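Local coordinates for guanine nucleotide exchange protein (PDB 1XSZ) that probably acts as a guanine nucleotide exchange factor for ADP-ribosylation factors, its Sec7 domain being joined to a C-terminal domain that caps the active site, at residues 344-347 against 348-352; 179-182 against 183-186. All blocks are in the same frame, centred on the assembly; numbering follows the deposited sequence.

Contact 1. Residues 344-347 against 348-352; sequences KLIT and IERNL
Asn351 reaches back over one helical turn to Thr347 and meets the same carbonyl oxygen twice. Its backbone N lies 2.9 Å from Thr347 O, with an N-H...O angle of only 135°. Its side-chain ND2 reaches that oxygen at an equal 2.9 Å, and more directly, at 154°; the acceptor lies close to the Asn351 amide plane. With CG set beside the backbone N (chi1 -60°), the amide folds back toward the preceding turn, where ND2 also comes within 3.7 Å of Thr347 CG2. One residue earlier, the i, i+4 pair Ile346 and Arg350 run side by side: the Ile346 CG2 methyl sits over the centre of one guanidinium face, 3.6 Å from Arg350 CZ, an apolar contact with a flat cationic group. These pairs belong to the last turns of helix 332-351. Leu352, immediately after Asn351, is the first residue to leave helical geometry, with a positive phi. Leu345 and Glu349 make a looser pair, Leu345 CG to Glu349 OE2 at 4.0 Å, while Glu349 CG comes within 3.1 Å of Leu345 O. Beneath these side chains, i to i+4 backbone bonds fix the spacing; Ile348 N to Lys344 O, for example, measures 3.0 Å. The Thr347 hydroxyl bonds to the carbonyl of Lys343, just upstream on the same helix.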
ATOM      1  N   LYS A 344       8.283  27.011   9.046  0.50 14.00           N
ATOM      2  CA  LYS A 344       8.875  28.180   9.683  0.50 14.86           C
ATOM      3  C   LYS A 344       9.729  28.937   8.672  0.50 14.98           C
ATOM      4  O   LYS A 344       9.719  30.168   8.640  0.50 14.64           O
ATOM      5  CB  LYS A 344       9.730  27.768  10.884  0.50 16.38           C
ATOM      6  CG  LYS A 344       8.929  27.341  12.103  0.50 18.86           C
ATOM      7  CD  LYS A 344       9.843  27.037  13.278  0.50 22.27           C
ATOM      8  CE  LYS A 344       9.049  26.692  14.527  0.50 24.82           C
ATOM      9  NZ  LYS A 344       9.940  26.437  15.691  0.50 27.30           N
ATOM     10  N   LEU A 345      10.462  28.198   7.846  1.00 15.89           N
ATOM     11  CA  LEU A 345      11.312  28.811   6.827  1.00 16.32           C
ATOM     12  C   LEU A 345      10.445  29.636   5.883  1.00 16.94           C
ATOM     13  O   LEU A 345      10.767  30.782   5.565  1.00 16.09           O
ATOM     14  CB  LEU A 345      12.054  27.737   6.027  1.00 19.33           C
ATOM     15  CG  LEU A 345      12.881  28.237   4.837  1.00 22.51           C
ATOM     16  CD1 LEU A 345      13.948  29.199   5.333  1.00 25.85           C
ATOM     17  CD2 LEU A 345      13.517  27.060   4.112  1.00 23.45           C
ATOM     18  N   ILE A 346       9.342  29.052   5.429  1.00 15.50           N
ATOM     19  CA  ILE A 346       8.439  29.748   4.523  1.00 15.66           C
ATOM     20  C   ILE A 346       7.902  31.008   5.195  1.00 15.70           C
ATOM     21  O   ILE A 346       7.806  32.068   4.569  1.00 15.79           O
ATOM     22  CB  ILE A 346       7.276  28.821   4.092  1.00 15.24           C
ATOM     23  CG1 ILE A 346       7.828  27.702   3.206  1.00 16.53           C
ATOM     24  CG2 ILE A 346       6.206  29.609   3.348  1.00 16.84           C
ATOM     25  CD1 ILE A 346       6.824  26.594   2.917  1.00 18.31           C
ATOM     26  N   THR A 347       7.570  30.905   6.476  1.00 15.46           N
ATOM     27  CA  THR A 347       7.063  32.056   7.211  1.00 15.54           C
ATOM     28  C   THR A 347       8.078  33.195   7.219  1.00 16.38           C
ATOM     29  O   THR A 347       7.714  34.353   7.014  1.00 16.40           O
ATOM     30  CB  THR A 347       6.708  31.671   8.664  1.00 16.84           C
ATOM     31  OG1 THR A 347       5.586  30.777   8.647  1.00 21.76           O
ATOM     32  CG2 THR A 347       6.351  32.906   9.483  1.00 20.08           C
ATOM     33  N   ILE A 348       9.345  32.871   7.444  1.00 16.05           N
ATOM     34  CA  ILE A 348      10.383  33.896   7.479  1.00 16.47           C
ATOM     35  C   ILE A 348      10.642  34.476   6.094  1.00 16.70           C
ATOM     36  O   ILE A 348      10.946  35.661   5.961  1.00 16.59           O
ATOM     37  CB  ILE A 348      11.689  33.337   8.077  1.00 16.75           C
ATOM     38  CG1 ILE A 348      11.422  32.842   9.500  1.00 19.51           C
ATOM     39  CG2 ILE A 348      12.764  34.419   8.105  1.00 17.68           C
ATOM     40  CD1 ILE A 348      12.566  32.072  10.104  1.00 22.61           C
ATOM     41  N   GLU A 349      10.518  33.657   5.056  1.00 15.34           N
ATOM     42  CA  GLU A 349      10.722  34.158   3.704  1.00 15.69           C
ATOM     43  C   GLU A 349       9.619  35.159   3.363  1.00 16.18           C
ATOM     44  O   GLU A 349       9.859  36.149   2.671  1.00 15.76           O
ATOM     45  CB  GLU A 349      10.712  33.006   2.694  1.00 16.96           C
ATOM     46  CG  GLU A 349      11.807  31.984   2.931  1.00 19.52           C
ATOM     47  CD  GLU A 349      11.851  30.905   1.868  1.00 20.14           C
ATOM     48  OE1 GLU A 349      10.775  30.492   1.397  1.00 20.95           O
ATOM     49  OE2 GLU A 349      12.967  30.464   1.515  1.00 24.63           O
ATOM     50  N   ARG A 350       8.414  34.912   3.865  1.00 14.84           N
ATOM     51  CA  ARG A 350       7.275  35.790   3.599  1.00 15.31           C
ATOM     52  C   ARG A 350       7.135  37.000   4.520  1.00 15.19           C
ATOM     53  O   ARG A 350       6.564  38.017   4.124  1.00 16.93           O
ATOM     54  CB  ARG A 350       5.970  34.985   3.656  1.00 17.32           C
ATOM     55  CG  ARG A 350       5.810  33.998   2.524  1.00 19.96           C
ATOM     56  CD  ARG A 350       4.543  33.176   2.664  1.00 24.66           C
ATOM     57  NE  ARG A 350       4.388  32.271   1.528  1.00 26.20           N
ATOM     58  CZ  ARG A 350       3.547  31.245   1.497  1.00 29.69           C
ATOM     59  NH1 ARG A 350       2.776  30.985   2.543  1.00 28.90           N
ATOM     60  NH2 ARG A 350       3.480  30.476   0.419  1.00 31.02           N
ATOM     61  N   ASN A 351       7.662  36.905   5.737  1.00 15.05           N
ATOM     62  CA  ASN A 351       7.515  37.984   6.711  1.00 14.04           C
ATOM     63  C   ASN A 351       8.808  38.591   7.221  1.00 15.25           C
ATOM     64  O   ASN A 351       8.778  39.545   8.004  1.00 14.90           O
ATOM     65  CB  ASN A 351       6.711  37.464   7.905  1.00 16.77           C
ATOM     66  CG  ASN A 351       5.333  36.992   7.508  1.00 17.83           C
ATOM     67  OD1 ASN A 351       4.411  37.790   7.363  1.00 19.76           O
ATOM     68  ND2 ASN A 351       5.188  35.685   7.306  1.00 19.35           N
ATOM     69  N   LEU A 352       9.929  38.041   6.765  1.00 15.46           N
ATOM     70  CA  LEU A 352      11.267  38.464   7.176  1.00 15.45           C
ATOM     71  C   LEU A 352      11.483  38.030   8.628  1.00 17.24           C
ATOM     72  O   LEU A 352      10.647  37.314   9.192  1.00 18.48           O
ATOM     73  CB  LEU A 352      11.452  39.982   7.011  1.00 15.62           C
ATOM     74  CG  LEU A 352      11.127  40.529   5.614  1.00 14.02           C
ATOM     75  CD1 LEU A 352      11.528  42.002   5.555  1.00 15.61           C
ATOM     76  CD2 LEU A 352      11.852  39.738   4.525  1.00 15.65           C
TER

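Contact 2. Residues 179-182 against 183-186; sequences AKFL and EELY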
ATOM      1  N   ALA A 179     -16.493 -21.661 -17.861  1.00 23.26           N
ATOM      2  CA  ALA A 179     -17.722 -20.896 -17.683  1.00 23.39           C
ATOM      3  C   ALA A 179     -18.379 -21.140 -16.329  1.00 22.48           C
ATOM      4  O   ALA A 179     -18.794 -20.197 -15.652  1.00 22.32           O
ATOM      5  CB  ALA A 179     -18.704 -21.226 -18.802  1.00 24.80           C
ATOM      6  N   LYS A 180     -18.469 -22.404 -15.929  1.00 21.82           N
ATOM      7  CA  LYS A 180     -19.103 -22.744 -14.661  1.00 20.99           C
ATOM      8  C   LYS A 180     -18.270 -22.300 -13.468  1.00 20.03           C
ATOM      9  O   LYS A 180     -18.796 -22.103 -12.370  1.00 19.27           O
ATOM     10  CB  LYS A 180     -19.381 -24.249 -14.604  1.00 20.61           C
ATOM     11  CG  LYS A 180     -20.273 -24.724 -15.747  1.00 23.65           C
ATOM     12  CD  LYS A 180     -21.506 -23.839 -15.881  1.00 24.82           C
ATOM     13  CE  LYS A 180     -22.228 -24.076 -17.195  1.00 25.86           C
ATOM     14  NZ  LYS A 180     -23.361 -23.127 -17.378  1.00 28.05           N
ATOM     15  N   PHE A 181     -16.972 -22.141 -13.682  1.00 18.06           N
ATOM     16  CA  PHE A 181     -16.094 -21.678 -12.620  1.00 18.65           C
ATOM     17  C   PHE A 181     -16.403 -20.199 -12.387  1.00 18.03           C
ATOM     18  O   PHE A 181     -16.557 -19.751 -11.246  1.00 18.02           O
ATOM     19  CB  PHE A 181     -14.630 -21.845 -13.029  1.00 19.67           C
ATOM     20  CG  PHE A 181     -13.663 -21.196 -12.083  1.00 20.84           C
ATOM     21  CD1 PHE A 181     -13.494 -21.682 -10.792  1.00 23.11           C
ATOM     22  CD2 PHE A 181     -12.935 -20.080 -12.479  1.00 22.74           C
ATOM     23  CE1 PHE A 181     -12.612 -21.064  -9.905  1.00 23.85           C
ATOM     24  CE2 PHE A 181     -12.053 -19.457 -11.603  1.00 24.15           C
ATOM     25  CZ  PHE A 181     -11.891 -19.951 -10.312  1.00 23.12           C
ATOM     26  N   LEU A 182     -16.505 -19.441 -13.472  1.00 17.73           N
ATOM     27  CA  LEU A 182     -16.802 -18.019 -13.358  1.00 17.37           C
ATOM     28  C   LEU A 182     -18.209 -17.779 -12.821  1.00 17.86           C
ATOM     29  O   LEU A 182     -18.435 -16.833 -12.068  1.00 16.40           O
ATOM     30  CB  LEU A 182     -16.612 -17.320 -14.710  1.00 16.40           C
ATOM     31  CG  LEU A 182     -15.161 -17.225 -15.194  1.00 15.95           C
ATOM     32  CD1 LEU A 182     -15.101 -16.397 -16.473  1.00 16.45           C
ATOM     33  CD2 LEU A 182     -14.297 -16.580 -14.117  1.00 16.05           C
ATOM     34  N   GLU A 183     -19.157 -18.631 -13.196  1.00 17.26           N
ATOM     35  CA  GLU A 183     -20.524 -18.484 -12.714  1.00 17.41           C
ATOM     36  C   GLU A 183     -20.545 -18.693 -11.198  1.00 16.28           C
ATOM     37  O   GLU A 183     -21.249 -17.992 -10.464  1.00 17.09           O
ATOM     38  CB  GLU A 183     -21.441 -19.488 -13.426  1.00 19.58           C
ATOM     39  CG  GLU A 183     -21.674 -19.127 -14.895  1.00 22.59           C
ATOM     40  CD  GLU A 183     -22.474 -20.165 -15.660  1.00 25.82           C
ATOM     41  OE1 GLU A 183     -23.460 -20.695 -15.105  1.00 26.87           O
ATOM     42  OE2 GLU A 183     -22.126 -20.433 -16.830  1.00 28.54           O
ATOM     43  N   GLU A 184     -19.753 -19.648 -10.733  1.00 16.41           N
ATOM     44  CA  GLU A 184     -19.659 -19.939  -9.311  1.00 16.22           C
ATOM     45  C   GLU A 184     -18.979 -18.785  -8.569  1.00 15.65           C
ATOM     46  O   GLU A 184     -19.441 -18.359  -7.512  1.00 15.47           O
ATOM     47  CB  GLU A 184     -18.876 -21.232  -9.113  1.00 17.10           C
ATOM     48  CG  GLU A 184     -18.273 -21.389  -7.747  1.00 19.27           C
ATOM     49  CD  GLU A 184     -17.474 -22.660  -7.637  1.00 20.17           C
ATOM     50  OE1 GLU A 184     -17.054 -23.191  -8.691  1.00 20.86           O
ATOM     51  OE2 GLU A 184     -17.257 -23.116  -6.504  1.00 20.01           O
ATOM     52  N   LEU A 185     -17.881 -18.287  -9.130  1.00 14.55           N
ATOM     53  CA  LEU A 185     -17.143 -17.180  -8.528  1.00 13.55           C
ATOM     54  C   LEU A 185     -18.062 -15.971  -8.364  1.00 13.62           C
ATOM     55  O   LEU A 185     -18.125 -15.356  -7.296  1.00 13.09           O
ATOM     56  CB  LEU A 185     -15.941 -16.824  -9.413  1.00 14.87           C
ATOM     57  CG  LEU A 185     -15.012 -15.684  -8.990  1.00 13.96           C
ATOM     58  CD1 LEU A 185     -13.685 -15.833  -9.708  1.00 17.34           C
ATOM     59  CD2 LEU A 185     -15.645 -14.330  -9.311  1.00 15.74           C
ATOM     60  N   TYR A 186     -18.790 -15.644  -9.423  1.00 13.03           N
ATOM     61  CA  TYR A 186     -19.707 -14.517  -9.404  1.00 13.10           C
ATOM     62  C   TYR A 186     -20.726 -14.639  -8.267  1.00 12.67           C
ATOM     63  O   TYR A 186     -20.917 -13.708  -7.485  1.00 14.09           O
ATOM     64  CB  TYR A 186     -20.441 -14.438 -10.749  1.00 13.94           C
ATOM     65  CG  TYR A 186     -21.370 -13.255 -10.880  1.00 13.60           C
ATOM     66  CD1 TYR A 186     -20.952 -12.076 -11.502  1.00 13.88           C
ATOM     67  CD2 TYR A 186     -22.668 -13.310 -10.374  1.00 13.68           C
ATOM     68  CE1 TYR A 186     -21.812 -10.982 -11.617  1.00 14.70           C
ATOM     69  CE2 TYR A 186     -23.533 -12.227 -10.480  1.00 15.06           C
ATOM     70  CZ  TYR A 186     -23.098 -11.066 -11.104  1.00 14.94           C
ATOM     71  OH  TYR A 186     -23.956  -9.999 -11.220  1.00 17.98           O
TER
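Lys180 and Glu183 form a salt bridge one helical turn apart. NZ of Lys180 is 3.0 Å from OE2 of Glu183, approaching on the syn side of the carboxylate and 21° out of its plane; a second, weak bond from Lys180 NZ to Glu183 OE1 spans 3.3 Å, so the ammonium group touches both oxygens unequally. The lysine chain bends at chi2 (-49°), which carries its end round to lie alongside the glutamate, and its CD packs 3.6 Å from Glu183 OE2. Glu183 OE2 has a further, long and weak ion pair with Lys165. Backbone bonds of the first turns of helix 179-191 hold the pair in place: Glu183 N to Ala179 O is 2.9 Å, and Glu184 N to Lys180 O is 3.1 Å. Phe181 and Leu185 make a looser apolar pair, with CE2 of Phe181 4.4 Å from CD1 of Leu185. Both residues also touch Leu137 of helix 131-149 and Phe89 of helix 89-98, within the all-helical Sec7 fold. Leu182 likewise rests on Leu137, and the Tyr186 hydroxyl is bonded to Met159 O. The helix is thus amphipathic: its leucines and phenylalanine join it to neighbouring helices, while the positive partner beside Glu183 would be expected to favour the ionised carboxylate.

In the fold
Both contacts lie within single helices, but in different domains and settings. Contact 1 occupies the final turns of helix 332-351, near the C-terminus of the chain, and is a surface contact with no buried residue; contact 2 opens helix 179-191 of the Sec7 domain and is partly buried, with Leu182 and Leu185 in the interior. Their centres are 62 Å apart, on opposite sides of the centre of the chain, and they do not touch. At the C-terminal end of helix 332-351 the Asn351 amide bonds the Thr347 carbonyl; in the first turns of helix 179-191 a Lys180-Glu183 salt bridge accompanies apolar packing on other Sec7 helices.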